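PDB 5OCQ: kappa-carrageenase, which hydrolyses, through its family 16 glycoside hydrolase domain, internal beta-1,4 linkages between D-galactose 4-sulfate and 3,6-anhydro-D-galactose in kappa-carrageenan. Local coordinates for residues Arg68-Gly73 with Gln246-Ala251; Gly114-Phe119 with Gly234-His239; Gln136-Asp141 with Trp223-Asn228. The protein carries 1 engineered substitution. One frame throughout, in Å; residues are numbered along the deposited sequence.

Contact 1 of 3, residues Arg68-Gly73 with Gln246-Ala251; sequences RTFWDG and QFYPSA. With 9RN (3,6-anhydro-alpha-D-galactopyranose), chain C.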
loop_
_atom_site.group_PDB
_atom_site.type_symbol
_atom_site.label_atom_id
_atom_site.label_comp_id
_atom_site.label_asym_id
_atom_site.label_seq_id
_atom_site.Cartn_x
_atom_site.Cartn_y
_atom_site.Cartn_z
ATOM N N ARG A 68 -17.909 7.243 -11.879
ATOM C CA ARG A 68 -18.428 6.229 -10.976
ATOM C C ARG A 68 -19.009 6.915 -9.736
ATOM O O ARG A 68 -18.874 8.150 -9.564
ATOM C CB ARG A 68 -17.268 5.261 -10.624
ATOM C CG ARG A 68 -16.105 5.894 -9.796
ATOM C CD ARG A 68 -15.282 4.848 -9.044
ATOM N NE ARG A 68 -14.017 5.337 -8.461
ATOM C CZ ARG A 68 -13.877 5.915 -7.284
ATOM N NH1 ARG A 68 -14.915 6.263 -6.556
ATOM N NH2 ARG A 68 -12.709 6.346 -6.852
ATOM N N THR A 69 -19.608 6.133 -8.842
ATOM C CA THR A 69 -20.056 6.707 -7.614
ATOM C C THR A 69 -18.866 7.015 -6.691
ATOM O O THR A 69 -17.960 6.205 -6.566
ATOM C CB THR A 69 -21.087 5.727 -6.979
ATOM O OG1 THR A 69 -22.279 5.688 -7.832
ATOM C CG2 THR A 69 -21.543 6.287 -5.663
ATOM N N PHE A 70 -18.842 8.192 -6.055
ATOM C CA PHE A 70 -17.633 8.710 -5.340
ATOM C C PHE A 70 -18.043 9.136 -3.906
ATOM O O PHE A 70 -19.066 9.825 -3.741
ATOM C CB PHE A 70 -17.095 9.893 -6.115
ATOM C CG PHE A 70 -15.945 10.657 -5.450
ATOM C CD1 PHE A 70 -14.666 10.198 -5.548
ATOM C CD2 PHE A 70 -16.214 11.865 -4.809
ATOM C CE1 PHE A 70 -13.609 10.888 -4.985
ATOM C CE2 PHE A 70 -15.138 12.600 -4.211
ATOM C CZ PHE A 70 -13.852 12.067 -4.292
ATOM N N TRP A 71 -17.277 8.698 -2.913
ATOM C CA TRP A 71 -17.533 9.125 -1.545
ATOM C C TRP A 71 -16.934 10.550 -1.305
ATOM O O TRP A 71 -15.703 10.742 -1.433
ATOM C CB TRP A 71 -16.907 8.178 -0.528
ATOM C CG TRP A 71 -16.976 8.648 0.917
ATOM C CD1 TRP A 71 -15.934 8.909 1.701
ATOM C CD2 TRP A 71 -18.157 8.860 1.692
ATOM N NE1 TRP A 71 -16.370 9.291 2.946
ATOM C CE2 TRP A 71 -17.735 9.280 2.979
ATOM C CE3 TRP A 71 -19.529 8.709 1.439
ATOM C CZ2 TRP A 71 -18.676 9.529 4.018
ATOM C CZ3 TRP A 71 -20.461 8.972 2.465
ATOM C CH2 TRP A 71 -20.004 9.381 3.742
ATOM N N ASP A 72 -17.792 11.480 -0.966
ATOM C CA ASP A 72 -17.414 12.899 -0.662
ATOM C C ASP A 72 -17.514 13.076 0.880
ATOM O O ASP A 72 -18.512 13.434 1.394
ATOM C CB ASP A 72 -18.410 13.798 -1.410
ATOM C CG ASP A 72 -18.276 15.285 -1.070
ATOM O OD1 ASP A 72 -17.296 15.716 -0.414
ATOM O OD2 ASP A 72 -19.173 16.027 -1.560
ATOM N N GLY A 73 -16.450 12.740 1.553
ATOM C CA GLY A 73 -16.373 12.731 2.971
ATOM C C GLY A 73 -16.620 14.152 3.598
ATOM O O GLY A 73 -17.206 14.223 4.689
ATOM N N GLN A 246 -9.166 12.286 2.832
ATOM C CA GLN A 246 -9.176 11.607 1.548
ATOM C C GLN A 246 -8.658 12.461 0.420
ATOM O O GLN A 246 -8.536 13.680 0.549
ATOM C CB GLN A 246 -10.623 11.189 1.231
ATOM C CG GLN A 246 -11.515 12.370 0.825
ATOM C CD GLN A 246 -12.932 11.993 0.424
ATOM O OE1 GLN A 246 -13.787 11.629 1.244
ATOM N NE2 GLN A 246 -13.177 12.034 -0.859
ATOM N N PHE A 247 -8.456 11.873 -0.760
ATOM C CA PHE A 247 -8.161 12.539 -1.994
ATOM C C PHE A 247 -9.418 13.102 -2.690
ATOM O O PHE A 247 -10.483 12.430 -2.712
ATOM C CB PHE A 247 -7.355 11.684 -3.022
ATOM C CG PHE A 247 -6.007 11.325 -2.581
ATOM C CD1 PHE A 247 -5.048 12.307 -2.368
ATOM C CD2 PHE A 247 -5.667 10.019 -2.352
ATOM C CE1 PHE A 247 -3.765 11.983 -2.020
ATOM C CE2 PHE A 247 -4.378 9.679 -1.957
ATOM C CZ PHE A 247 -3.454 10.671 -1.736
ATOM N N TYR A 248 -9.236 14.238 -3.398
ATOM C CA TYR A 248 -10.215 14.805 -4.318
ATOM C C TYR A 248 -9.445 15.169 -5.599
ATOM O O TYR A 248 -8.198 15.319 -5.520
ATOM C CB TYR A 248 -10.913 16.069 -3.729
ATOM C CG TYR A 248 -11.947 15.814 -2.717
ATOM C CD1 TYR A 248 -11.614 15.582 -1.395
ATOM C CD2 TYR A 248 -13.293 15.838 -3.060
ATOM C CE1 TYR A 248 -12.577 15.337 -0.458
ATOM C CE2 TYR A 248 -14.287 15.636 -2.137
ATOM C CZ TYR A 248 -13.923 15.353 -0.803
ATOM O OH TYR A 248 -14.890 15.100 0.137
ATOM N N PRO A 249 -10.092 15.226 -6.764
ATOM C CA PRO A 249 -9.361 15.541 -7.993
ATOM C C PRO A 249 -8.917 16.999 -7.987
ATOM O O PRO A 249 -9.640 17.860 -7.428
ATOM C CB PRO A 249 -10.336 15.254 -9.129
ATOM C CG PRO A 249 -11.574 14.716 -8.465
ATOM C CD PRO A 249 -11.499 14.867 -7.024
ATOM N N SER A 250 -7.769 17.274 -8.528
ATOM C CA SER A 250 -7.426 18.690 -8.785
ATOM C C SER A 250 -7.898 19.101 -10.205
ATOM O O SER A 250 -8.484 18.325 -10.958
ATOM C CB SER A 250 -5.917 18.835 -8.635
ATOM O OG SER A 250 -5.259 18.411 -9.801
ATOM N N ALA A 251 -7.541 20.328 -10.602
ATOM C CA ALA A 251 -7.889 20.708 -11.997
ATOM C C ALA A 251 -6.796 20.373 -12.998
ATOM O O ALA A 251 -6.954 20.594 -14.184
ATOM C CB ALA A 251 -8.296 22.190 -12.056
HETATM C C2 9RN C . -17.298 5.981 4.028
HETATM C C4 9RN C . -18.901 4.131 4.297
HETATM C C5 9RN C . -17.949 3.230 3.557
HETATM C C6 9RN C . -18.061 3.604 2.103
HETATM O O4 9RN C . -20.263 3.820 4.043
HETATM O O5 9RN C . -16.639 3.655 4.072
HETATM O O3 9RN C . -18.532 4.986 2.181
HETATM C C3 9RN C . -18.643 5.406 3.566
HETATM O O2 9RN C . -17.235 6.490 5.391
HETATM C C1 9RN C . -16.204 4.985 3.727
HETATM O O1 9RN C . -15.009 5.314 4.460
#

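Contact 2 of 3, residues Gly114-Phe119 with Gly234-His239; sequences GVSPAF and GLRAPH. With G4S (4-O-sulfo-beta-D-galactopyranose), chain B.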
loop_
_atom_site.group_PDB
_atom_site.type_symbol
_atom_site.label_atom_id
_atom_site.label_comp_id
_atom_site.label_asym_id
_atom_site.label_seq_id
_atom_site.Cartn_x
_atom_site.Cartn_y
_atom_site.Cartn_z
ATOM N N GLY A 114 3.500 12.592 -9.476
ATOM C CA GLY A 114 2.095 12.318 -9.867
ATOM C C GLY A 114 1.544 10.913 -9.537
ATOM O O GLY A 114 0.306 10.756 -9.533
ATOM N N VAL A 115 2.437 9.943 -9.365
ATOM C CA VAL A 115 2.052 8.551 -9.022
ATOM C C VAL A 115 2.877 8.020 -7.862
ATOM O O VAL A 115 4.039 8.439 -7.669
ATOM C CB VAL A 115 2.082 7.536 -10.182
ATOM C CG1 VAL A 115 1.123 7.938 -11.300
ATOM C CG2 VAL A 115 3.459 7.319 -10.694
ATOM N N SER A 116 2.280 7.145 -7.080
ATOM C CA SER A 116 2.919 6.536 -5.952
ATOM C C SER A 116 2.749 5.024 -5.927
ATOM O O SER A 116 1.665 4.522 -5.533
ATOM C CB SER A 116 2.383 7.174 -4.686
ATOM O OG SER A 116 2.911 6.564 -3.502
ATOM N N PRO A 117 3.770 4.261 -6.348
ATOM C CA PRO A 117 3.808 2.810 -6.121
ATOM C C PRO A 117 3.776 2.501 -4.619
ATOM O O PRO A 117 4.421 3.192 -3.813
ATOM C CB PRO A 117 5.152 2.392 -6.669
ATOM C CG PRO A 117 5.521 3.485 -7.628
ATOM C CD PRO A 117 4.981 4.741 -7.035
ATOM N N ALA A 118 2.952 1.530 -4.237
ATOM C CA ALA A 118 2.884 1.183 -2.807
ATOM C C ALA A 118 2.786 -0.287 -2.581
ATOM O O ALA A 118 2.229 -1.067 -3.388
ATOM C CB ALA A 118 1.661 1.795 -2.279
ATOM N N PHE A 119 3.296 -0.725 -1.407
ATOM C CA PHE A 119 3.223 -2.129 -0.991
ATOM C C PHE A 119 2.760 -2.041 0.455
ATOM O O PHE A 119 3.357 -1.280 1.243
ATOM C CB PHE A 119 4.627 -2.797 -1.102
ATOM C CG PHE A 119 4.766 -4.198 -0.537
ATOM C CD1 PHE A 119 3.749 -5.195 -0.719
ATOM C CD2 PHE A 119 5.972 -4.611 0.049
ATOM C CE1 PHE A 119 3.975 -6.460 -0.261
ATOM C CE2 PHE A 119 6.150 -5.891 0.561
ATOM C CZ PHE A 119 5.162 -6.850 0.387
ATOM N N GLY A 234 -1.078 4.535 -6.868
ATOM C CA GLY A 234 -2.009 5.592 -6.698
ATOM C C GLY A 234 -1.608 6.937 -7.273
ATOM O O GLY A 234 -0.488 7.105 -7.693
ATOM N N LEU A 235 -2.594 7.833 -7.420
ATOM C CA LEU A 235 -2.359 9.190 -7.957
ATOM C C LEU A 235 -1.991 10.112 -6.775
ATOM O O LEU A 235 -2.439 9.963 -5.657
ATOM C CB LEU A 235 -3.568 9.694 -8.710
ATOM C CG LEU A 235 -3.588 10.579 -9.922
ATOM C CD1 LEU A 235 -2.980 9.959 -11.165
ATOM C CD2 LEU A 235 -5.045 11.029 -10.140
ATOM N N ARG A 236 -1.194 11.136 -7.079
ATOM C CA ARG A 236 -0.735 12.142 -6.117
ATOM C C ARG A 236 -0.693 13.551 -6.767
ATOM O O ARG A 236 -0.933 13.690 -7.964
ATOM C CB ARG A 236 0.622 11.758 -5.514
ATOM C CG ARG A 236 0.681 10.439 -4.735
ATOM C CD ARG A 236 -0.043 10.478 -3.416
ATOM N NE ARG A 236 0.163 9.218 -2.696
ATOM C CZ ARG A 236 -0.572 8.113 -2.787
ATOM N NH1 ARG A 236 -1.602 8.063 -3.599
ATOM N NH2 ARG A 236 -0.199 7.044 -2.084
ATOM N N ALA A 237 -0.294 14.541 -5.968
ATOM C CA ALA A 237 -0.050 15.891 -6.523
ATOM C C ALA A 237 0.857 15.795 -7.743
ATOM O O ALA A 237 1.826 14.993 -7.749
ATOM C CB ALA A 237 0.532 16.772 -5.444
ATOM N N PRO A 238 0.553 16.499 -8.841
ATOM C CA PRO A 238 -0.398 17.606 -8.924
ATOM C C PRO A 238 -1.828 17.255 -9.310
ATOM O O PRO A 238 -2.660 18.196 -9.526
ATOM C CB PRO A 238 0.243 18.505 -10.015
ATOM C CG PRO A 238 0.881 17.536 -10.930
ATOM C CD PRO A 238 1.420 16.446 -10.036
ATOM N N HIS A 239 -2.176 15.942 -9.298
ATOM C CA HIS A 239 -3.445 15.550 -9.834
ATOM C C HIS A 239 -4.486 15.324 -8.739
ATOM O O HIS A 239 -5.636 14.962 -9.046
ATOM C CB HIS A 239 -3.229 14.238 -10.561
ATOM C CG HIS A 239 -2.183 14.329 -11.623
ATOM N ND1 HIS A 239 -2.311 15.184 -12.691
ATOM C CD2 HIS A 239 -1.001 13.696 -11.779
ATOM C CE1 HIS A 239 -1.251 15.042 -13.478
ATOM N NE2 HIS A 239 -0.443 14.164 -12.935
HETATM C C1 G4S B . -2.431 5.083 2.973
HETATM C C2 G4S B . -3.930 5.120 2.716
HETATM C C3 G4S B . -4.460 3.910 1.917
HETATM C C4 G4S B . -3.526 3.702 0.705
HETATM C C5 G4S B . -2.071 3.534 1.185
HETATM C C6 G4S B . -1.062 3.122 0.151
HETATM O O1 G4S B . -2.020 6.430 3.350
HETATM O O2 G4S B . -4.640 5.078 4.011
HETATM O O4 G4S B . -3.588 4.943 -0.029
HETATM O O5 G4S B . -1.656 4.801 1.767
HETATM O O6 G4S B . -0.694 4.214 -0.714
HETATM S S G4S B . -4.256 5.114 -1.543
HETATM O O7 G4S B . -4.232 3.783 -2.209
HETATM O O8 G4S B . -5.654 5.631 -1.280
HETATM O O9 G4S B . -3.315 6.046 -2.192
HETATM O O HOH W 1 -0.382 4.517 -3.647
#

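Contact 3 of 3, residues Gln136-Asp141 with Trp223-Asn228; sequences QYSEID and WHRQMN. With G4S (4-O-sulfo-beta-D-galactopyranose), chain B; 9RN (3,6-anhydro-alpha-D-galactopyranose), chain D.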
loop_
_atom_site.group_PDB
_atom_site.type_symbol
_atom_site.label_atom_id
_atom_site.label_comp_id
_atom_site.label_asym_id
_atom_site.label_seq_id
_atom_site.Cartn_x
_atom_site.Cartn_y
_atom_site.Cartn_z
ATOM N N GLN A 136 -10.852 -0.313 15.045
ATOM C CA GLN A 136 -11.842 -0.635 14.045
ATOM C C GLN A 136 -11.154 -0.916 12.632
ATOM O O GLN A 136 -11.812 -1.505 11.769
ATOM C CB GLN A 136 -12.765 0.514 13.832
ATOM C CG GLN A 136 -13.535 0.876 15.037
ATOM C CD GLN A 136 -14.605 1.916 14.704
ATOM O OE1 GLN A 136 -14.610 2.619 13.666
ATOM N NE2 GLN A 136 -15.531 2.058 15.661
ATOM N N TYR A 137 -9.865 -0.554 12.535
ATOM C CA TYR A 137 -9.110 -0.609 11.179
ATOM C C TYR A 137 -7.643 -0.635 11.443
ATOM O O TYR A 137 -7.160 0.170 12.291
ATOM C CB TYR A 137 -9.467 0.592 10.331
ATOM C CG TYR A 137 -8.695 0.713 9.036
ATOM C CD1 TYR A 137 -8.924 -0.179 8.027
ATOM C CD2 TYR A 137 -7.807 1.736 8.828
ATOM C CE1 TYR A 137 -8.235 -0.098 6.833
ATOM C CE2 TYR A 137 -7.071 1.848 7.645
ATOM C CZ TYR A 137 -7.322 0.918 6.621
ATOM O OH TYR A 137 -6.626 1.025 5.431
ATOM N N SER A 138 -6.901 -1.538 10.771
ATOM C CA SER A 138 -5.453 -1.616 10.859
ATOM C C SER A 138 -4.855 -1.606 9.450
ATOM O O SER A 138 -5.368 -2.291 8.574
ATOM C CB SER A 138 -4.974 -2.994 11.504
ATOM O OG SER A 138 -5.429 -3.144 12.874
ATOM N N GLU A 139 -3.865 -0.759 9.243
ATOM C CA GLU A 139 -3.114 -0.635 7.985
ATOM C C GLU A 139 -1.643 -0.500 8.218
ATOM O O GLU A 139 -1.216 0.351 8.962
ATOM C CB GLU A 139 -3.673 0.519 7.107
ATOM C CG GLU A 139 -2.929 0.789 5.878
ATOM C CD GLU A 139 -3.362 1.997 5.105
ATOM O OE1 GLU A 139 -4.509 2.505 5.294
ATOM O OE2 GLU A 139 -2.545 2.387 4.217
ATOM N N ILE A 140 -0.825 -1.351 7.601
ATOM C CA ILE A 140 0.627 -1.244 7.601
ATOM C C ILE A 140 1.109 -0.921 6.185
ATOM O O ILE A 140 0.826 -1.775 5.274
ATOM C CB ILE A 140 1.316 -2.538 8.142
ATOM C CG1 ILE A 140 0.814 -2.920 9.551
ATOM C CG2 ILE A 140 2.870 -2.383 8.058
ATOM C CD1 ILE A 140 1.337 -4.211 10.135
ATOM N N ASP A 141 1.794 0.200 5.971
ATOM C CA ASP A 141 2.353 0.520 4.670
ATOM C C ASP A 141 3.807 0.078 4.682
ATOM O O ASP A 141 4.667 0.651 5.433
ATOM C CB ASP A 141 2.253 1.986 4.370
ATOM C CG ASP A 141 0.819 2.490 4.248
ATOM O OD1 ASP A 141 -0.162 1.645 4.225
ATOM O OD2 ASP A 141 0.587 3.739 4.144
ATOM N N TRP A 223 -2.069 -2.869 15.390
ATOM C CA TRP A 223 -1.979 -3.590 14.098
ATOM C C TRP A 223 -2.054 -5.087 14.226
ATOM O O TRP A 223 -1.133 -5.849 13.860
ATOM C CB TRP A 223 -0.792 -3.050 13.254
ATOM C CG TRP A 223 -0.892 -1.629 13.122
ATOM C CD1 TRP A 223 -1.578 -0.987 12.137
ATOM C CD2 TRP A 223 -0.429 -0.569 14.014
ATOM N NE1 TRP A 223 -1.647 0.344 12.387
ATOM C CE2 TRP A 223 -0.895 0.650 13.484
ATOM C CE3 TRP A 223 0.374 -0.538 15.162
ATOM C CZ2 TRP A 223 -0.679 1.879 14.103
ATOM C CZ3 TRP A 223 0.612 0.722 15.787
ATOM C CH2 TRP A 223 0.109 1.903 15.241
ATOM N N HIS A 224 -3.183 -5.552 14.746
ATOM C CA HIS A 224 -3.385 -6.987 14.972
ATOM C C HIS A 224 -4.556 -7.574 14.210
ATOM O O HIS A 224 -4.828 -8.824 14.283
ATOM C CB HIS A 224 -3.575 -7.230 16.514
ATOM C CG HIS A 224 -2.410 -6.801 17.358
ATOM N ND1 HIS A 224 -2.345 -5.580 18.026
ATOM C CD2 HIS A 224 -1.257 -7.423 17.635
ATOM C CE1 HIS A 224 -1.158 -5.448 18.590
ATOM N NE2 HIS A 224 -0.480 -6.548 18.361
ATOM N N ARG A 225 -5.253 -6.767 13.439
ATOM C CA ARG A 225 -6.420 -7.263 12.699
ATOM C C ARG A 225 -5.933 -8.126 11.479
ATOM O O ARG A 225 -4.744 -8.049 11.066
ATOM C CB ARG A 225 -7.310 -6.100 12.268
ATOM C CG ARG A 225 -8.116 -5.408 13.419
ATOM C CD ARG A 225 -8.768 -4.181 12.916
ATOM N NE ARG A 225 -9.799 -4.422 11.893
ATOM C CZ ARG A 225 -10.991 -5.011 12.081
ATOM N NH1 ARG A 225 -11.374 -5.461 13.315
ATOM N NH2 ARG A 225 -11.824 -5.200 11.080
ATOM N N GLN A 226 -6.848 -8.866 10.886
ATOM C CA GLN A 226 -6.562 -9.605 9.610
ATOM C C GLN A 226 -6.482 -8.615 8.453
ATOM O O GLN A 226 -7.429 -7.827 8.203
ATOM C CB GLN A 226 -7.701 -10.586 9.326
ATOM C CG GLN A 226 -7.730 -11.781 10.307
ATOM C CD GLN A 226 -6.534 -12.659 10.212
ATOM O OE1 GLN A 226 -6.100 -13.057 9.125
ATOM N NE2 GLN A 226 -5.808 -12.779 11.334
ATOM N N MET A 227 -5.354 -8.631 7.755
ATOM C CA MET A 227 -5.029 -7.622 6.689
ATOM C C MET A 227 -4.752 -8.361 5.348
ATOM O O MET A 227 -4.014 -9.374 5.341
ATOM C CB MET A 227 -3.872 -6.733 7.120
ATOM C CG MET A 227 -4.287 -5.889 8.342
ATOM S SD MET A 227 -2.832 -4.978 9.002
ATOM C CE MET A 227 -1.899 -6.236 9.828
ATOM N N ASN A 228 -5.308 -7.820 4.270
ATOM C CA ASN A 228 -5.005 -8.283 2.901
ATOM C C ASN A 228 -3.781 -7.577 2.371
ATOM O O ASN A 228 -3.667 -6.364 2.507
ATOM C CB ASN A 228 -6.152 -7.892 1.947
ATOM C CG ASN A 228 -7.477 -8.480 2.354
ATOM O OD1 ASN A 228 -8.127 -7.940 3.223
ATOM N ND2 ASN A 228 -7.945 -9.557 1.700
HETATM C C1 G4S B . -2.431 5.083 2.973
HETATM C C2 G4S B . -3.930 5.120 2.716
HETATM C C3 G4S B . -4.460 3.910 1.917
HETATM C C4 G4S B . -3.526 3.702 0.705
HETATM C C5 G4S B . -2.071 3.534 1.185
HETATM C C6 G4S B . -1.062 3.122 0.151
HETATM O O1 G4S B . -2.020 6.430 3.350
HETATM O O2 G4S B . -4.640 5.078 4.011
HETATM O O4 G4S B . -3.588 4.943 -0.029
HETATM O O5 G4S B . -1.656 4.801 1.767
HETATM O O6 G4S B . -0.694 4.214 -0.714
HETATM S S G4S B . -4.256 5.114 -1.543
HETATM O O7 G4S B . -4.232 3.783 -2.209
HETATM O O8 G4S B . -5.654 5.631 -1.280
HETATM O O9 G4S B . -3.315 6.046 -2.192
HETATM C C2 9RN D . -7.917 3.410 0.803
HETATM C C4 9RN D . -9.545 3.692 2.665
HETATM C C5 9RN D . -8.497 3.046 3.533
HETATM C C6 9RN D . -8.703 1.593 3.164
HETATM O O5 9RN D . -7.193 3.540 3.102
HETATM O O3 9RN D . -9.107 1.616 1.797
HETATM C C3 9RN D . -9.247 2.964 1.368
HETATM O O2 9RN D . -8.052 4.802 0.317
HETATM C C1 9RN D . -6.778 3.244 1.782
HETATM O O1 9RN D . -5.771 4.195 1.518
#

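Contact 1 of 3, residues Arg68-Gly73 with Gln246-Ala251
The hydrogen bonding across this contact centres on Q246, whose terminal amide is gripped at both ends by the backbone of 68-73. Its NE2 donates to W71 O at 2.9 Å, nearly straight and in the plane of that carbonyl, while OE1 accepts from G73 N at 2.9 Å with the donor well above the amide C=O plane. A longer bond from Q246 NE2 to F247 O uses the second N-H and fixes the rotation of the amide. CG of Q246 lies between the backbone N and the carbonyl carbon (chi1 74°), and the chain runs straight from there to W71 and G73. Beside it, the Y248 hydroxyl donates to D72 OD1, a short bond of 2.5 Å on the anti side of the carboxylate; the ring and carboxylate planes are almost perpendicular. The other carboxylate oxygen, D72 OD2, is held by N75 and Q77, and Y248 OH also accepts a hydrogen bond from C74 N.

Among the aromatic groups, F70 turns its edge toward the face of Y248 in an offset edge-to-face pair, with CE2 of F70 3.8 Å from CE2 of Y248 and the planes at 71°. CZ of F70 also comes up against the Q246 amide.

W71 also meets the glycan, as do Q246 and F247 on other sugar units. One face of the indole carries C2 of the anhydrogalactose of chain C, 3.5 Å from CE2 of W71, and G73 CA lies over the opposite face. An aromatic platform of this kind is characteristic of carbohydrate-binding clefts, here the glycan groove of a GH16 beta-jellyroll.

Contact 2 of 3, residues Gly114-Phe119 with Gly234-His239
S116 CB lies over one face of the R236 guanidinium, 3.6 Å from R236 CZ, while S116 OG is hydrogen-bonded to L145 O. From the same guanidinium, R236 NH1 donates to sulfate oxygen O9 of the bound galactose 4-sulfate at 3.0 Å. R236 NH2 adds weak bonds to O9 and to O6 of that sugar, with O6 at the guanidinium edge. These bonds accord with the importance of R236 for substrate recognition.

A second shell fixes the arginine. The chain bends at chi2 (-71°) and folds back, letting NH1 also donate to L235 O at 2.9 Å. NE is hydrogen-bonded to Q147 OE1, and D144, the engineered residue at the proton-donor position, forms a salt bridge with NH2. Water 1 links S116 O, to which it donates at 2.8 Å, with G4S O6 and, weakly, R236 NH2.

Further out, the backbones pair antiparallel: S116 N donates to G234 O at 2.8 Å and G234 N to S116 O. R236 N then donates to G114 O, extending the pairing past the non-hydrogen-bonded pair V115 and L235.

Strand 115-122 has 227-235 along one edge and 135-141 and 143-144 on the other, while V115 and P117 pack against strand 260-272.

Contact 3 of 3, residues Gln136-Asp141 with Trp223-Asn228
R225 bends at chi3 (65°), turning its guanidinium back over the strand so that Q136 O sits above one face, 3.5 Å from R225 NE. The aliphatic part of the same side chain lies against S138, whose OG is 3.5 Å from R225 CD. R225 NE is bound by S123 OG, NH2 by T124 O, and S138 OG by Y222 O; no hydrogen bond joins the two segments directly.

On the same side of the strand, M227 brings SD to 3.8 Å from S138 CB. I140 CD1 touches both the methionine methyl, CE, and W223 CB, the latter at 4.0 Å. The W223 indole edge faces E139 N, while NE1 is satisfied by H159 O.

This packing backs the catalytic strand of the GH16 jellyroll: S138 and I140 reach the 223-228 side, whereas the alternate residues, the nucleophile E139 and the active-site D141, lie on the substrate side. With CG anti to the backbone N (chi1 176°) and an extended chain, E139 brings OE2 to 3.0 Å from C1 of the galactose 4-sulfate. Y137 OH donates to E139 OE1 at 2.6 Å, from above the carboxylate plane. The same phenol lies 3.1 Å, through OH, from C6 of the anhydrogalactose of chain D, and D141 OD2 approaches the sulfated sugar's ring oxygen O5.

Overall arrangement
Along the chain the contacts nest, 136-141 with 223-228 inside contact 2 and contact 2 inside contact 1. Contacts 2 and 3 meet the same galactose 4-sulfate: R236 holds its sulfate, and E139 lies at its C1, with about 8 Å between these two side chains at their nearest. They also share strand 227-235, and strands 115-122 and 135-141 are sheet neighbours. Contact 1, whose centre is about 15 Å from that of contact 2 and 24 Å from that of contact 3, supplies W71 further along the glycan. It joins contact 2 directly, through F247 CE2 packed 3.6 Å from R236 NH1 and a probable hydrogen bond between S250 OG and P238 O.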